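Local coordinates for protein beta-1,3-1,4-glucanase (Caldicellulosiruptor sp. F32, PDB 5H4R) that hydrolyses mixed-linkage beta-1,3-1,4-glucans such as lichenan, probably through the retaining mechanism of its glycoside hydrolase family 5 relatives, at residues V163-T168 and V220-V225; N215-Q219 and E253-K258. The protein carries 1 engineered substitution. One frame throughout, in Å; residues are numbered along the deposited sequence.

Interaction 1 (V163-T168 and V220-V225); sequences VKSIWT and VFVDTV
Phe221 turns the CD1-CE1 edge of its ring onto one face of the Trp167 indole. The geometry is that of a T-shaped (edge-to-face) pair: the planes lie at 65°, the centroids of the Phe221 ring and the five-membered ring of Trp167 are 4.7 Å apart, and Phe221 CD1 comes to 3.5 Å from Trp167 CD1. Val163 adds its CG1 methyl beside the Phe221 backbone and CB (CG1 to CB 3.9 Å).

Farther round, Thr224 is the residue that the partner helix covers most. A chi1 of -66° sets OG1 beside the backbone N and leaves CG2 anti to it, pointing across the gap to meet Thr168 OG1 at 3.2 Å. Each threonine hydroxyl is turned back into its own helix: Thr224 OG1 donates to Val220 O at 2.8 Å and Thr168 OG1 to Lys164 O at 2.7 Å. Both carbonyls thus accept two donors, the hydroxyl and the amide N-H of the same threonine, from opposite faces of their planes. At the more open margin the Lys164 chain crosses Val220 at about a right angle, and Lys164 CG against Val220 CG1 is tight at 3.4 Å.

In the second shell, Trp167 NE1 donates a hydrogen bond to Ala185 O, anchoring the indole that receives Phe221; the Phe183 ring meets the indole and its side chain also touches Phe221. The axes of segments 163-168 and 220-225 approach to 9.0 Å, with a crossing angle of -38°. Helices 156-173 and 205-226 are neighbouring outer helices of the TIM barrel, with Phe221 and Val225 reaching inward to strands 181-184 and 237-240.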
loop_
_atom_site.group_PDB
_atom_site.type_symbol
_atom_site.label_atom_id
_atom_site.label_comp_id
_atom_site.label_asym_id
_atom_site.label_seq_id
_atom_site.Cartn_x
_atom_site.Cartn_y
_atom_site.Cartn_z
ATOM N N VAL A 163 8.119 16.538 0.523
ATOM C CA VAL A 163 6.802 16.164 1.046
ATOM C C VAL A 163 5.843 17.350 0.953
ATOM O O VAL A 163 4.718 17.223 0.449
ATOM C CB VAL A 163 6.932 15.639 2.491
ATOM C CG1 VAL A 163 5.552 15.409 3.122
ATOM C CG2 VAL A 163 7.735 14.361 2.517
ATOM N N LYS A 164 6.283 18.530 1.415
ATOM C CA LYS A 164 5.437 19.727 1.347
ATOM C C LYS A 164 5.004 20.012 -0.085
ATOM O O LYS A 164 3.824 20.272 -0.349
ATOM C CB LYS A 164 6.167 20.935 1.930
ATOM C CG LYS A 164 6.253 20.972 3.430
ATOM C CD LYS A 164 6.724 22.354 3.905
ATOM C CE LYS A 164 6.842 22.405 5.419
ATOM N NZ LYS A 164 7.397 23.697 5.898
ATOM N N SER A 165 5.943 19.974 -1.030
ATOM C CA SER A 165 5.620 20.384 -2.392
ATOM C C SER A 165 4.740 19.370 -3.096
ATOM O O SER A 165 3.740 19.739 -3.727
ATOM C CB SER A 165 6.867 20.617 -3.223
ATOM O OG SER A 165 6.439 21.055 -4.506
ATOM N N ILE A 166 5.118 18.085 -3.057
ATOM C CA ILE A 166 4.288 17.061 -3.685
ATOM C C ILE A 166 2.880 17.093 -3.114
ATOM O O ILE A 166 1.900 17.099 -3.872
ATOM C CB ILE A 166 4.914 15.663 -3.537
ATOM C CG1 ILE A 166 6.251 15.567 -4.276
ATOM C CG2 ILE A 166 3.953 14.584 -4.041
ATOM C CD1 ILE A 166 6.203 15.777 -5.803
ATOM N N TRP A 167 2.752 17.102 -1.779
ATOM C CA TRP A 167 1.426 16.972 -1.209
ATOM C C TRP A 167 0.626 18.257 -1.318
ATOM O O TRP A 167 -0.592 18.176 -1.455
ATOM C CB TRP A 167 1.492 16.445 0.230
ATOM C CG TRP A 167 1.615 14.960 0.193
ATOM C CD1 TRP A 167 2.684 14.189 0.593
ATOM C CD2 TRP A 167 0.641 14.048 -0.333
ATOM N NE1 TRP A 167 2.425 12.869 0.344
ATOM C CE2 TRP A 167 1.181 12.748 -0.218
ATOM C CE3 TRP A 167 -0.636 14.204 -0.880
ATOM C CZ2 TRP A 167 0.491 11.619 -0.634
ATOM C CZ3 TRP A 167 -1.323 13.075 -1.295
ATOM C CH2 TRP A 167 -0.756 11.802 -1.167
ATOM N N THR A 168 1.266 19.433 -1.365
ATOM C CA THR A 168 0.502 20.639 -1.649
ATOM C C THR A 168 -0.116 20.542 -3.037
ATOM O O THR A 168 -1.300 20.842 -3.235
ATOM C CB THR A 168 1.391 21.884 -1.534
ATOM O OG1 THR A 168 1.799 22.084 -0.182
ATOM C CG2 THR A 168 0.637 23.127 -1.978
ATOM N N VAL A 220 4.662 16.586 8.707
ATOM C CA VAL A 220 4.650 17.554 7.613
ATOM C C VAL A 220 3.549 17.216 6.620
ATOM O O VAL A 220 2.804 18.102 6.157
ATOM C CB VAL A 220 6.038 17.588 6.944
ATOM C CG1 VAL A 220 6.019 18.394 5.650
ATOM C CG2 VAL A 220 7.049 18.177 7.910
ATOM N N PHE A 221 3.434 15.935 6.273
ATOM C CA PHE A 221 2.395 15.473 5.359
ATOM C C PHE A 221 1.011 15.849 5.860
ATOM O O PHE A 221 0.208 16.431 5.122
ATOM C CB PHE A 221 2.524 13.954 5.172
ATOM C CG PHE A 221 1.254 13.252 4.731
ATOM C CD1 PHE A 221 0.768 13.395 3.434
ATOM C CD2 PHE A 221 0.569 12.417 5.600
ATOM C CE1 PHE A 221 -0.394 12.707 3.039
ATOM C CE2 PHE A 221 -0.573 11.734 5.193
ATOM C CZ PHE A 221 -1.043 11.888 3.915
ATOM N N VAL A 222 0.698 15.504 7.100
ATOM C CA VAL A 222 -0.629 15.810 7.628
ATOM C C VAL A 222 -0.867 17.314 7.610
ATOM O O VAL A 222 -1.911 17.790 7.140
ATOM C CB VAL A 222 -0.798 15.225 9.037
ATOM C CG1 VAL A 222 -2.105 15.678 9.677
ATOM C CG2 VAL A 222 -0.744 13.710 8.958
ATOM N N ASP A 223 0.090 18.086 8.128
ATOM C CA ASP A 223 -0.097 19.530 8.197
ATOM C C ASP A 223 -0.288 20.113 6.803
ATOM O O ASP A 223 -1.110 21.017 6.594
ATOM C CB ASP A 223 1.097 20.189 8.892
ATOM C CG ASP A 223 1.196 19.848 10.384
ATOM O OD1 ASP A 223 0.208 19.358 10.960
ATOM O OD2 ASP A 223 2.260 20.124 10.988
ATOM N N THR A 224 0.475 19.608 5.829
ATOM C CA THR A 224 0.377 20.129 4.469
ATOM C C THR A 224 -1.001 19.857 3.892
ATOM O O THR A 224 -1.636 20.754 3.318
ATOM C CB THR A 224 1.469 19.488 3.598
ATOM O OG1 THR A 224 2.754 19.920 4.069
ATOM C CG2 THR A 224 1.321 19.882 2.152
ATOM N N VAL A 225 -1.480 18.628 4.036
ATOM C CA VAL A 225 -2.780 18.273 3.469
ATOM C C VAL A 225 -3.884 19.102 4.119
ATOM O O VAL A 225 -4.770 19.624 3.434
ATOM C CB VAL A 225 -3.045 16.767 3.622
ATOM C CG1 VAL A 225 -4.494 16.443 3.233
ATOM C CG2 VAL A 225 -2.067 15.972 2.765
#

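Interaction 2 (N215-Q219 and E253-K258); sequences NKLNQ and EFKIPK
The Asn215 carboxamide meets the loop both in its plane and above it. At its nitrogen edge, ND2 donates to Glu253 O at 2.9 Å, and that oxygen lies within 8° of the amide plane. Lys255 N instead approaches OD1 from above the carbonyl plane, 48° out of it, in a bond of 3.1 Å. One side chain therefore grips a backbone acceptor and a backbone donor two residues apart. The aliphatic part of Lys255 crosses the Asn215 side chain at about a right angle, its CG near ND2, while the Phe254 ring meets Asn215 OD1 obliquely through CD1.

The Gln219 amide pairs by its edge with a single residue: Lys258 N donates to OE1 and NE2 donates to Lys258 O, each at 2.9 Å and each on a lone pair in the carbonyl plane. A bend at chi2 (71°) brings the amide round to the loop, with Gln219 OE1 close to Pro257 CA (3.4 Å). NE2 also hydrogen-bonds to Asp223 OD1, which helps to fix the amide's rotation. Pro257 CG settles near Asn218 O at 3.8 Å.

Two waters bridge the middle. One accepts from Asn218 ND2 at 2.9 Å and lies near Asn215 OD1 and Lys255 O; the other lies between Asn215 O and Lys255 O. With an alanine here in place of Asn215, Glu253 O and Lys255 N would probably lose their side-chain partners, and the loop would be less firmly tied to the helix.

Asn218 ND2 also bonds to Pro240 O, and Glu253 forms a salt bridge with Arg208. The contact thus lays the loop between helix 247-250 and strand 267-272 along helix 205-226, with Phe254 on Ile269 of that strand.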
loop_
_atom_site.group_PDB
_atom_site.type_symbol
_atom_site.label_atom_id
_atom_site.label_comp_id
_atom_site.label_asym_id
_atom_site.label_seq_id
_atom_site.Cartn_x
_atom_site.Cartn_y
_atom_site.Cartn_z
ATOM N N ASN A 215 8.811 10.269 11.528
ATOM C CA ASN A 215 7.793 10.936 12.347
ATOM C C ASN A 215 7.614 12.385 11.902
ATOM O O ASN A 215 6.485 12.862 11.737
ATOM C CB ASN A 215 8.168 10.876 13.825
ATOM C CG ASN A 215 7.969 9.499 14.442
ATOM O OD1 ASN A 215 7.197 8.684 13.937
ATOM N ND2 ASN A 215 8.652 9.246 15.569
ATOM N N LYS A 216 8.725 13.095 11.687
ATOM C CA LYS A 216 8.664 14.489 11.268
ATOM C C LYS A 216 7.999 14.619 9.909
ATOM O O LYS A 216 7.154 15.502 9.687
ATOM C CB LYS A 216 10.076 15.079 11.214
ATOM C CG LYS A 216 10.184 16.450 10.545
ATOM C CD LYS A 216 9.448 17.559 11.343
ATOM C CE LYS A 216 9.775 18.942 10.784
ATOM N NZ LYS A 216 8.983 20.016 11.439
ATOM N N LEU A 217 8.395 13.766 8.968
ATOM C CA LEU A 217 7.866 13.868 7.611
ATOM C C LEU A 217 6.398 13.466 7.546
ATOM O O LEU A 217 5.652 14.011 6.725
ATOM C CB LEU A 217 8.714 13.014 6.681
ATOM C CG LEU A 217 10.151 13.532 6.527
ATOM C CD1 LEU A 217 11.090 12.487 5.907
ATOM C CD2 LEU A 217 10.169 14.814 5.694
ATOM N N ASN A 218 5.961 12.544 8.407
ATOM C CA ASN A 218 4.539 12.220 8.487
ATOM C C ASN A 218 3.744 13.377 9.068
ATOM O O ASN A 218 2.623 13.652 8.617
ATOM C CB ASN A 218 4.308 10.953 9.313
ATOM C CG ASN A 218 4.582 9.680 8.542
ATOM O OD1 ASN A 218 4.576 9.654 7.314
ATOM N ND2 ASN A 218 4.773 8.581 9.280
ATOM N N GLN A 219 4.327 14.110 10.003
ATOM C CA GLN A 219 3.660 15.295 10.531
ATOM C C GLN A 219 3.585 16.399 9.483
ATOM O O GLN A 219 2.558 17.080 9.357
ATOM C CB GLN A 219 4.389 15.781 11.783
ATOM C CG GLN A 219 3.697 16.922 12.442
ATOM C CD GLN A 219 2.414 16.500 13.110
ATOM O OE1 GLN A 219 2.421 15.715 14.074
ATOM N NE2 GLN A 219 1.306 17.008 12.616
ATOM N N GLU A 253 8.746 4.264 19.654
ATOM C CA GLU A 253 9.239 5.493 19.061
ATOM C C GLU A 253 8.381 5.993 17.902
ATOM O O GLU A 253 8.554 7.147 17.502
ATOM C CB GLU A 253 10.682 5.300 18.585
ATOM C CG GLU A 253 11.684 5.205 19.730
ATOM C CD GLU A 253 11.884 3.793 20.257
ATOM O OE1 GLU A 253 11.129 2.873 19.880
ATOM O OE2 GLU A 253 12.808 3.611 21.074
ATOM N N PHE A 254 7.486 5.168 17.364
ATOM C CA PHE A 254 6.603 5.614 16.298
ATOM C C PHE A 254 5.561 6.562 16.877
ATOM O O PHE A 254 5.008 6.315 17.953
ATOM C CB PHE A 254 5.917 4.426 15.624
ATOM C CG PHE A 254 4.901 4.838 14.607
ATOM C CD1 PHE A 254 5.301 5.285 13.370
ATOM C CD2 PHE A 254 3.549 4.805 14.898
ATOM C CE1 PHE A 254 4.368 5.687 12.418
ATOM C CE2 PHE A 254 2.622 5.235 13.961
ATOM C CZ PHE A 254 3.025 5.677 12.738
ATOM N N LYS A 255 5.299 7.667 16.169
ATOM C CA LYS A 255 4.333 8.657 16.632
ATOM C C LYS A 255 3.252 8.862 15.590
ATOM O O LYS A 255 3.550 9.167 14.425
ATOM C CB LYS A 255 5.013 9.992 16.934
ATOM C CG LYS A 255 6.025 9.949 18.043
ATOM C CD LYS A 255 6.661 11.321 18.212
ATOM C CE LYS A 255 7.676 11.322 19.340
ATOM N NZ LYS A 255 8.426 12.607 19.394
ATOM N N ILE A 256 2.000 8.701 15.998
ATOM C CA ILE A 256 0.902 9.122 15.120
ATOM C C ILE A 256 0.908 10.643 15.046
ATOM O O ILE A 256 0.928 11.302 16.105
ATOM C CB ILE A 256 -0.438 8.615 15.642
ATOM C CG1 ILE A 256 -0.480 7.091 15.702
ATOM C CG2 ILE A 256 -1.587 9.134 14.734
ATOM C CD1 ILE A 256 -1.710 6.558 16.403
ATOM N N PRO A 257 0.908 11.244 13.854
ATOM C CA PRO A 257 0.917 12.707 13.764
ATOM C C PRO A 257 -0.278 13.334 14.457
ATOM O O PRO A 257 -1.384 12.792 14.441
ATOM C CB PRO A 257 0.854 12.987 12.254
ATOM C CG PRO A 257 1.177 11.749 11.599
ATOM C CD PRO A 257 0.934 10.602 12.533
ATOM N N LYS A 258 -0.046 14.515 15.012
ATOM C CA LYS A 258 -1.127 15.352 15.512
ATOM C C LYS A 258 -1.946 15.844 14.332
ATOM O O LYS A 258 -1.399 16.193 13.288
ATOM C CB LYS A 258 -0.558 16.521 16.310
ATOM C CG LYS A 258 0.398 16.109 17.410
ATOM C CD LYS A 258 -0.202 15.105 18.389
ATOM C CE LYS A 258 -1.359 15.696 19.181
ATOM N NZ LYS A 258 -1.883 14.726 20.190
HETATM O O HOH W 1 5.029 8.993 12.176
HETATM O O HOH W 2 4.427 11.961 13.436
#

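From the N terminus, the chain runs through helix 156-173, continues through strand 181-184 and returns in helix 205-226, where interaction 1 closes the excursion. It then passes strand 237-240 and helix 247-250 before residues 253-258 come back to the same helix in interaction 2. The segments alternate in sequence, so the two closures cross rather than nest. Their centres are about 13 Å apart, and they touch directly: Val222 CG2 packs on Pro257 CB at 3.7 Å. Helix 205-226 is consequently held between a neighbouring barrel helix and the loop leading into strand 267-272, linking consecutive beta-alpha units of the TIM barrel.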